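Local coordinates for insect group II chitinase (Ostrinia furnacalis, PDB 5Y2A), which probably hydrolyses the beta-1,4-glycosidic bonds of chitin as an endo-acting insect chitinase of glycoside hydrolase family 18, at residues A[2-7]-A[187-192]; A[42-47]-A[91-96]; A[236-241]-A[335-340]. All coordinates share one frame; numbering follows the deposited sequence.

How the interactions relate
Interactions 1 and 3 lie side by side in the TIM barrel of the family 18 domain, their centres about 8 Å apart, whereas interaction 2 sits at its periphery, with its centre about 26 Å from that of interaction 1 and about 30 Å from that of interaction 3. Strand 4-10 pairs in parallel with strand 339-343, so interactions 1 and 3 share that part of the barrel; they also touch directly, Ile190 N lying 2.6 Å from Lys240 O. Along the chain, interaction 2 is nested within the loop closed by interaction 1, and interaction 3 follows both. The first and last barrel strands thus meet where interactions 1 and 3 adjoin.

Interaction 1 (A[2-7]-A[187-192]); sequences RFKVVC and LDWISL
Lys4 and Val6 meet Trp189 in a largely apolar, buried contact across the interior of the TIM barrel, between strands 4-7 and 189-192. These strands are not paired: their axes come no closer than 10.1 Å and are inclined to each other by 60°, so the gap is spanned by side chains and by a water rather than by backbone hydrogen bonds. Val6 meets the face of the ring. Its CG2 methyl lies over one face of the indole in a CH-pi contact, 4.2 Å from the centroid of the five-membered ring and 24° off the ring normal. The methyl is displaced toward the rim, 3.8 Å from Trp189 NE1. Chi1 of Trp189, 64°, places CG between the backbone N and the carbonyl carbon and directs the indole into the space between the strands. Lys4 crosses the six-membered part of the indole obliquely, with its CE 3.8 Å from Trp189 CE3. A bend at the last torsion then turns its amine toward a water: Lys4 NZ donates to this water at 2.8 Å, and the water donates to Asp188 O at 3.1 Å. Ser191 OG lies at the indole edge, in its plane. Val242 of strand 241-254 packs against both Val6 and Trp189, while His34 brings its ring against the indole. Replacing Trp189 with an alanine would probably open a gap between the strands, leaving the Val6 methyl without its aromatic face and the outer methylenes of Lys4 without the ring they pack on. The lysine thus divides its roles, its methylenes packing on the indole while its amine is solvated by a water shared with a backbone carbonyl.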
loop_
_atom_site.group_PDB
_atom_site.type_symbol
_atom_site.label_atom_id
_atom_site.label_comp_id
_atom_site.label_asym_id
_atom_site.label_seq_id
_atom_site.Cartn_x
_atom_site.Cartn_y
_atom_site.Cartn_z
ATOM N N ARG A 2 32.359 3.760 -21.306
ATOM C CA ARG A 2 31.690 2.939 -22.343
ATOM C C ARG A 2 30.329 2.404 -21.883
ATOM O O ARG A 2 29.430 2.433 -22.618
ATOM C CB ARG A 2 32.484 1.725 -22.828
ATOM C CG ARG A 2 31.907 0.998 -24.027
ATOM C CD ARG A 2 32.733 -0.264 -24.379
ATOM N NE ARG A 2 32.503 -0.813 -25.702
ATOM C CZ ARG A 2 32.293 -2.096 -25.977
ATOM N NH1 ARG A 2 32.268 -2.981 -25.012
ATOM N NH2 ARG A 2 32.089 -2.506 -27.213
ATOM N N PHE A 3 30.247 1.911 -20.665
ATOM C CA PHE A 3 28.983 1.391 -20.154
ATOM C C PHE A 3 28.587 2.156 -18.902
ATOM O O PHE A 3 29.435 2.471 -18.062
ATOM C CB PHE A 3 29.055 -0.116 -19.842
ATOM C CG PHE A 3 29.241 -0.982 -21.062
ATOM C CD1 PHE A 3 28.215 -1.133 -21.982
ATOM C CD2 PHE A 3 30.444 -1.631 -21.292
ATOM C CE1 PHE A 3 28.381 -1.916 -23.108
ATOM C CE2 PHE A 3 30.619 -2.417 -22.420
ATOM C CZ PHE A 3 29.589 -2.560 -23.327
ATOM N N LYS A 4 27.300 2.463 -18.786
ATOM C CA LYS A 4 26.783 3.138 -17.608
ATOM C C LYS A 4 26.292 2.131 -16.574
ATOM O O LYS A 4 25.838 1.034 -16.910
ATOM C CB LYS A 4 25.637 4.083 -17.988
ATOM C CG LYS A 4 26.010 5.153 -19.006
ATOM C CD LYS A 4 24.803 6.050 -19.323
ATOM C CE LYS A 4 25.204 7.247 -20.185
ATOM N NZ LYS A 4 25.770 6.824 -21.497
ATOM N N VAL A 5 26.409 2.503 -15.300
ATOM C CA VAL A 5 25.729 1.797 -14.216
ATOM C C VAL A 5 24.879 2.850 -13.521
ATOM O O VAL A 5 25.395 3.700 -12.784
ATOM C CB VAL A 5 26.694 1.105 -13.251
ATOM C CG1 VAL A 5 25.912 0.403 -12.134
ATOM C CG2 VAL A 5 27.558 0.095 -13.997
ATOM N N VAL A 6 23.580 2.826 -13.788
ATOM C CA VAL A 6 22.648 3.848 -13.324
ATOM C C VAL A 6 22.008 3.334 -12.041
ATOM O O VAL A 6 21.280 2.336 -12.060
ATOM C CB VAL A 6 21.594 4.163 -14.397
ATOM C CG1 VAL A 6 20.571 5.177 -13.886
ATOM C CG2 VAL A 6 22.272 4.670 -15.670
ATOM N N CYS A 7 22.272 4.011 -10.921
ATOM C CA CYS A 7 21.849 3.552 -9.600
ATOM C C CYS A 7 20.676 4.390 -9.115
ATOM O O CYS A 7 20.795 5.614 -9.006
ATOM C CB CYS A 7 22.983 3.671 -8.582
ATOM S SG CYS A 7 24.479 2.722 -8.910
ATOM N N LEU A 187 17.108 11.694 -25.515
ATOM C CA LEU A 187 17.494 11.305 -24.163
ATOM C C LEU A 187 18.949 10.857 -24.121
ATOM O O LEU A 187 19.443 10.231 -25.063
ATOM C CB LEU A 187 16.595 10.180 -23.647
ATOM C CG LEU A 187 15.117 10.525 -23.500
ATOM C CD1 LEU A 187 14.323 9.275 -23.138
ATOM C CD2 LEU A 187 14.920 11.614 -22.450
ATOM N N ASP A 188 19.632 11.176 -23.014
ATOM C CA ASP A 188 20.997 10.700 -22.814
ATOM C C ASP A 188 21.039 9.200 -22.551
ATOM O O ASP A 188 22.038 8.547 -22.871
ATOM C CB ASP A 188 21.663 11.459 -21.666
ATOM C CG ASP A 188 21.897 12.924 -22.000
ATOM O OD1 ASP A 188 22.769 13.215 -22.846
ATOM O OD2 ASP A 188 21.209 13.784 -21.420
ATOM N N TRP A 189 19.989 8.643 -21.954
ATOM C CA TRP A 189 19.827 7.197 -21.900
ATOM C C TRP A 189 18.368 6.884 -21.618
ATOM O O TRP A 189 17.608 7.729 -21.134
ATOM C CB TRP A 189 20.750 6.536 -20.858
ATOM C CG TRP A 189 20.485 6.925 -19.428
ATOM C CD1 TRP A 189 19.631 6.313 -18.554
ATOM C CD2 TRP A 189 21.099 7.999 -18.707
ATOM N NE1 TRP A 189 19.666 6.952 -17.334
ATOM C CE2 TRP A 189 20.559 7.990 -17.403
ATOM C CE3 TRP A 189 22.046 8.976 -19.041
ATOM C CZ2 TRP A 189 20.929 8.923 -16.434
ATOM C CZ3 TRP A 189 22.414 9.903 -18.077
ATOM C CH2 TRP A 189 21.858 9.866 -16.788
ATOM N N ILE A 190 17.985 5.660 -21.962
ATOM C CA ILE A 190 16.646 5.140 -21.725
ATOM C C ILE A 190 16.793 3.971 -20.765
ATOM O O ILE A 190 17.399 2.950 -21.111
ATOM C CB ILE A 190 15.966 4.703 -23.028
ATOM C CG1 ILE A 190 15.718 5.908 -23.938
ATOM C CG2 ILE A 190 14.675 3.979 -22.745
ATOM C CD1 ILE A 190 15.366 5.512 -25.344
ATOM N N SER A 191 16.256 4.112 -19.559
ATOM C CA SER A 191 16.316 3.040 -18.571
ATOM C C SER A 191 15.082 2.161 -18.744
ATOM O O SER A 191 13.973 2.556 -18.374
ATOM C CB SER A 191 16.407 3.598 -17.152
ATOM O OG SER A 191 17.726 4.061 -16.866
ATOM N N LEU A 192 15.279 0.970 -19.299
ATOM C CA LEU A 192 14.184 0.020 -19.445
ATOM C C LEU A 192 13.839 -0.560 -18.080
ATOM O O LEU A 192 14.701 -1.137 -17.413
ATOM C CB LEU A 192 14.577 -1.092 -20.410
ATOM C CG LEU A 192 15.101 -0.653 -21.782
ATOM C CD1 LEU A 192 15.593 -1.879 -22.542
ATOM C CD2 LEU A 192 14.015 0.076 -22.567
HETATM O O HOH W 1 23.554 5.886 -22.874
#

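Interaction 2 (A[42-47]-A[91-96]); sequences LDKEEL and YSRLVN
The loop 42-47 runs past helix 91-95 with its two ends nearest the helix, Leu42 CA lying 7.5 Å from Tyr91 CA and Leu47 CA 6.2 Å from Leu94 CA. Leu42 fills the space between Tyr91 and Leu94. Its CG is anti to the backbone N (chi1 -172°), and CD2 sits over the centre of the Tyr91 ring in a CH-pi contact, 3.8 Å from the centroid. CD1 of Leu42 turns to Leu94 CD2. The phenol hydroxyl of Tyr91 bonds to Asp85, and Trp124 stacks on its ring. At the other end, Leu47 crosses Arg93 at about a right angle, its CD2 3.9 Å from Arg93 NH1, while CD1 also rests on the helix beside Leu94. Arg93 NH2 donates to Lys44 O at 2.8 Å, nearly in both the guanidinium and carbonyl planes; a water bridges NH1 to Lys44 O and Glu45 O. A salt bridge from Arg93 NE to Asp89 probably limits rotation of the group. Lys44 NZ forms a salt bridge with Asp274 of the second subunit. Asp43 OD2 accepts from Glu46 N at 2.7 Å, an Asx motif that shapes the loop following barrel strand 34-42.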
loop_
_atom_site.group_PDB
_atom_site.type_symbol
_atom_site.label_atom_id
_atom_site.label_comp_id
_atom_site.label_asym_id
_atom_site.label_seq_id
_atom_site.Cartn_x
_atom_site.Cartn_y
_atom_site.Cartn_z
ATOM N N LEU A 42 5.233 15.679 -9.063
ATOM C CA LEU A 42 4.627 16.770 -9.813
ATOM C C LEU A 42 3.519 17.396 -8.974
ATOM O O LEU A 42 2.573 16.705 -8.582
ATOM C CB LEU A 42 4.062 16.266 -11.140
ATOM C CG LEU A 42 3.560 17.328 -12.124
ATOM C CD1 LEU A 42 4.739 18.131 -12.661
ATOM C CD2 LEU A 42 2.787 16.685 -13.262
ATOM N N ASP A 43 3.637 18.692 -8.691
ATOM C CA ASP A 43 2.566 19.376 -7.973
ATOM C C ASP A 43 1.277 19.323 -8.788
ATOM O O ASP A 43 1.258 19.686 -9.969
ATOM C CB ASP A 43 2.934 20.829 -7.687
ATOM C CG ASP A 43 1.922 21.508 -6.777
ATOM O OD1 ASP A 43 1.855 21.136 -5.586
ATOM O OD2 ASP A 43 1.161 22.369 -7.261
ATOM N N LYS A 44 0.198 18.871 -8.147
ATOM C CA LYS A 44 -1.067 18.676 -8.848
ATOM C C LYS A 44 -1.601 19.986 -9.410
ATOM O O LYS A 44 -2.206 20.001 -10.489
ATOM C CB LYS A 44 -2.089 18.051 -7.898
ATOM C CG LYS A 44 -3.467 17.811 -8.494
ATOM C CD LYS A 44 -4.477 17.493 -7.395
ATOM C CE LYS A 44 -5.791 16.979 -7.963
ATOM N NZ LYS A 44 -6.840 16.905 -6.904
ATOM N N GLU A 45 -1.394 21.086 -8.690
ATOM C CA GLU A 45 -1.941 22.386 -9.050
ATOM C C GLU A 45 -1.039 23.156 -10.007
ATOM O O GLU A 45 -1.484 23.588 -11.077
ATOM C CB GLU A 45 -2.175 23.211 -7.783
ATOM C CG GLU A 45 -3.147 22.568 -6.826
ATOM C CD GLU A 45 -4.536 22.488 -7.417
ATOM O OE1 GLU A 45 -4.897 23.395 -8.197
ATOM O OE2 GLU A 45 -5.258 21.513 -7.116
ATOM N N GLU A 46 0.236 23.302 -9.652
ATOM C CA GLU A 46 1.153 24.122 -10.428
ATOM C C GLU A 46 1.799 23.376 -11.583
ATOM O O GLU A 46 2.346 24.019 -12.485
ATOM C CB GLU A 46 2.246 24.683 -9.512
ATOM C CG GLU A 46 1.700 25.505 -8.357
ATOM C CD GLU A 46 0.925 26.725 -8.819
ATOM O OE1 GLU A 46 1.172 27.201 -9.951
ATOM O OE2 GLU A 46 0.050 27.195 -8.055
ATOM N N LEU A 47 1.745 22.045 -11.571
ATOM C CA LEU A 47 2.365 21.209 -12.597
ATOM C C LEU A 47 3.851 21.539 -12.751
ATOM O O LEU A 47 4.360 21.737 -13.856
ATOM C CB LEU A 47 1.625 21.342 -13.928
ATOM C CG LEU A 47 0.129 21.005 -13.921
ATOM C CD1 LEU A 47 -0.468 21.202 -15.300
ATOM C CD2 LEU A 47 -0.136 19.588 -13.417
ATOM N N TYR A 91 0.086 14.434 -15.003
ATOM C CA TYR A 91 1.125 14.412 -16.028
ATOM C C TYR A 91 0.528 14.595 -17.418
ATOM O O TYR A 91 1.116 15.274 -18.266
ATOM C CB TYR A 91 1.929 13.117 -15.942
ATOM C CG TYR A 91 2.884 13.091 -14.771
ATOM C CD1 TYR A 91 4.169 13.612 -14.883
ATOM C CD2 TYR A 91 2.494 12.558 -13.550
ATOM C CE1 TYR A 91 5.043 13.596 -13.811
ATOM C CE2 TYR A 91 3.360 12.536 -12.471
ATOM C CZ TYR A 91 4.630 13.057 -12.608
ATOM O OH TYR A 91 5.491 13.045 -11.535
ATOM N N SER A 92 -0.643 14.005 -17.668
ATOM C CA SER A 92 -1.312 14.208 -18.952
ATOM C C SER A 92 -1.724 15.661 -19.134
ATOM O O SER A 92 -1.620 16.213 -20.239
ATOM C CB SER A 92 -2.532 13.298 -19.060
ATOM O OG SER A 92 -3.141 13.408 -20.335
ATOM N N ARG A 93 -2.199 16.301 -18.061
ATOM C CA ARG A 93 -2.555 17.711 -18.152
ATOM C C ARG A 93 -1.327 18.563 -18.433
ATOM O O ARG A 93 -1.423 19.575 -19.135
ATOM C CB ARG A 93 -3.252 18.170 -16.867
ATOM C CG ARG A 93 -4.614 17.515 -16.645
ATOM C CD ARG A 93 -5.409 18.183 -15.526
ATOM N NE ARG A 93 -4.876 17.950 -14.186
ATOM C CZ ARG A 93 -4.188 18.846 -13.488
ATOM N NH1 ARG A 93 -3.934 20.040 -14.005
ATOM N NH2 ARG A 93 -3.752 18.549 -12.270
ATOM N N LEU A 94 -0.167 18.162 -17.912
ATOM C CA LEU A 94 1.065 18.896 -18.182
ATOM C C LEU A 94 1.469 18.778 -19.649
ATOM O O LEU A 94 1.647 19.789 -20.339
ATOM C CB LEU A 94 2.186 18.396 -17.261
ATOM C CG LEU A 94 3.623 18.777 -17.628
ATOM C CD1 LEU A 94 3.816 20.281 -17.628
ATOM C CD2 LEU A 94 4.625 18.108 -16.679
ATOM N N VAL A 95 1.627 17.547 -20.149
ATOM C CA VAL A 95 2.232 17.383 -21.467
ATOM C C VAL A 95 1.292 17.806 -22.593
ATOM O O VAL A 95 1.760 18.105 -23.696
ATOM C CB VAL A 95 2.718 15.935 -21.689
ATOM C CG1 VAL A 95 3.679 15.509 -20.574
ATOM C CG2 VAL A 95 1.550 14.961 -21.822
ATOM N N ASN A 96 -0.017 17.865 -22.347
ATOM C CA ASN A 96 -0.975 18.237 -23.381
ATOM C C ASN A 96 -1.272 19.731 -23.415
ATOM O O ASN A 96 -2.136 20.157 -24.188
ATOM C CB ASN A 96 -2.285 17.466 -23.198
ATOM C CG ASN A 96 -2.197 16.043 -23.699
ATOM O OD1 ASN A 96 -2.264 15.796 -24.902
ATOM N ND2 ASN A 96 -2.068 15.093 -22.775
HETATM O O HOH W 2 -3.658 22.160 -12.302
#

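Interaction 3 (A[236-241]-A[335-340]); sequences ADRKKL and MELGGS
Arg238 and Met335 cross at about a right angle, the extended arginine bringing its guanidinium edge to the carbonyl of a methionine whose own chain folds back toward it. Arg238 NH1 donates to Met335 O at 2.8 Å; the oxygen lies close to the guanidinium plane, and the donor in turn meets a lone pair in the carbonyl plane. Bends at chi2 and chi3 of Met335 carry its thioether to the same nitrogen: SD receives a weak bond from Arg238 NH1 and CE lies 3.4 Å from that atom. Ile232 of helix 224-233 packs against both side chains. Closer to the backbone, Arg238 CB touches Leu337 CD2.

Lys239 takes a different course. Its side chain sets out away from 335-340, but bends at chi2 and chi3 curl the chain back over the Glu336 and Leu337 carbonyls. Lys239 NZ then donates to Leu337 O at 2.6 Å, approaching 34° out of the carbonyl plane, and also bonds to Arg2 O.

The two segments are lead-ins to neighbouring parallel strands of the TIM barrel, 241-254 and 339-343. A 3-10 turn spans 238-240, its start overlapped by an Asx turn in which Asp237 OD1 accepts from Lys239 N, while Glu336 completes a Schellman motif after helix 322-334.

Across the two segments, Gly338 N donates to Leu241 O at 2.8 Å, and Gly339 N adds a weak bond to the same oxygen. Gly338 CA passes 3.1 Å from Lys239 O, where a side-chain CB would clash with that oxygen. Gly339 adopts a positive phi of 156°, at which a CB would be jammed against the carbonyl of Gly338.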
loop_
_atom_site.group_PDB
_atom_site.type_symbol
_atom_site.label_atom_id
_atom_site.label_comp_id
_atom_site.label_asym_id
_atom_site.label_seq_id
_atom_site.Cartn_x
_atom_site.Cartn_y
_atom_site.Cartn_z
ATOM N N ALA A 236 15.227 2.395 -31.430
ATOM C CA ALA A 236 16.099 2.892 -30.376
ATOM C C ALA A 236 17.567 2.641 -30.707
ATOM O O ALA A 236 17.931 1.579 -31.219
ATOM C CB ALA A 236 15.754 2.230 -29.040
ATOM N N ASP A 237 18.400 3.637 -30.408
ATOM C CA ASP A 237 19.856 3.506 -30.427
ATOM C C ASP A 237 20.302 2.525 -29.345
ATOM O O ASP A 237 20.005 2.737 -28.165
ATOM C CB ASP A 237 20.473 4.890 -30.202
ATOM C CG ASP A 237 21.998 4.883 -30.186
ATOM O OD1 ASP A 237 22.622 3.807 -30.276
ATOM O OD2 ASP A 237 22.579 5.983 -30.053
ATOM N N ARG A 238 21.017 1.455 -29.724
ATOM C CA ARG A 238 21.397 0.450 -28.729
ATOM C C ARG A 238 22.200 1.060 -27.575
ATOM O O ARG A 238 22.026 0.664 -26.415
ATOM C CB ARG A 238 22.247 -0.663 -29.361
ATOM C CG ARG A 238 21.557 -1.605 -30.321
ATOM C CD ARG A 238 22.566 -2.592 -30.947
ATOM N NE ARG A 238 21.839 -3.635 -31.670
ATOM C CZ ARG A 238 21.739 -4.903 -31.286
ATOM N NH1 ARG A 238 22.337 -5.312 -30.181
ATOM N NH2 ARG A 238 21.033 -5.761 -32.013
ATOM N N LYS A 239 23.074 2.035 -27.870
ATOM C CA LYS A 239 23.861 2.663 -26.815
ATOM C C LYS A 239 23.018 3.507 -25.860
ATOM O O LYS A 239 23.529 3.930 -24.819
ATOM C CB LYS A 239 25.038 3.499 -27.368
ATOM C CG LYS A 239 26.143 2.643 -28.001
ATOM C CD LYS A 239 26.599 1.559 -27.034
ATOM C CE LYS A 239 27.287 2.057 -25.767
ATOM N NZ LYS A 239 27.877 0.916 -24.992
ATOM N N LYS A 240 21.792 3.884 -26.260
ATOM C CA LYS A 240 20.925 4.615 -25.338
ATOM C C LYS A 240 20.171 3.701 -24.377
ATOM O O LYS A 240 19.646 4.183 -23.367
ATOM C CB LYS A 240 19.892 5.463 -26.108
ATOM C CG LYS A 240 20.473 6.621 -26.922
ATOM C CD LYS A 240 21.171 7.634 -26.040
ATOM C CE LYS A 240 21.715 8.788 -26.872
ATOM N NZ LYS A 240 20.625 9.612 -27.449
ATOM N N LEU A 241 20.118 2.395 -24.651
ATOM C CA LEU A 241 19.302 1.495 -23.847
ATOM C C LEU A 241 20.071 1.026 -22.619
ATOM O O LEU A 241 21.180 0.501 -22.728
ATOM C CB LEU A 241 18.843 0.297 -24.674
ATOM C CG LEU A 241 17.903 0.649 -25.828
ATOM C CD1 LEU A 241 17.527 -0.602 -26.617
ATOM C CD2 LEU A 241 16.658 1.361 -25.293
ATOM N N MET A 335 25.280 -7.393 -26.391
ATOM C CA MET A 335 24.385 -6.618 -27.243
ATOM C C MET A 335 24.884 -5.204 -27.505
ATOM O O MET A 335 24.246 -4.480 -28.281
ATOM C CB MET A 335 22.990 -6.559 -26.607
ATOM C CG MET A 335 22.228 -7.871 -26.611
ATOM S SD MET A 335 21.500 -8.247 -28.216
ATOM C CE MET A 335 20.177 -7.049 -28.241
ATOM N N GLU A 336 25.979 -4.789 -26.864
ATOM C CA GLU A 336 26.546 -3.450 -27.040
ATOM C C GLU A 336 25.527 -2.358 -26.704
ATOM O O GLU A 336 25.347 -1.386 -27.442
ATOM C CB GLU A 336 27.102 -3.281 -28.459
ATOM C CG GLU A 336 28.136 -4.346 -28.817
ATOM C CD GLU A 336 28.618 -4.251 -30.253
ATOM O OE1 GLU A 336 29.847 -4.222 -30.464
ATOM O OE2 GLU A 336 27.768 -4.219 -31.169
ATOM N N LEU A 337 24.879 -2.510 -25.553
ATOM C CA LEU A 337 23.871 -1.561 -25.109
ATOM C C LEU A 337 24.548 -0.443 -24.317
ATOM O O LEU A 337 25.775 -0.379 -24.223
ATOM C CB LEU A 337 22.798 -2.278 -24.291
ATOM C CG LEU A 337 22.141 -3.460 -25.009
ATOM C CD1 LEU A 337 21.094 -4.126 -24.120
ATOM C CD2 LEU A 337 21.529 -3.014 -26.333
ATOM N N GLY A 338 23.747 0.451 -23.730
ATOM C CA GLY A 338 24.306 1.587 -23.012
ATOM C C GLY A 338 24.761 1.285 -21.600
ATOM O O GLY A 338 25.636 1.978 -21.067
ATOM N N GLY A 339 24.174 0.281 -20.962
ATOM C CA GLY A 339 24.589 -0.069 -19.617
ATOM C C GLY A 339 23.477 -0.797 -18.880
ATOM O O GLY A 339 22.526 -1.288 -19.490
ATOM N N SER A 340 23.631 -0.856 -17.556
ATOM C CA SER A 340 22.664 -1.505 -16.683
ATOM C C SER A 340 22.150 -0.507 -15.656
ATOM O O SER A 340 22.843 0.448 -15.294
ATOM C CB SER A 340 23.272 -2.717 -15.944
ATOM O OG SER A 340 23.632 -3.767 -16.832
#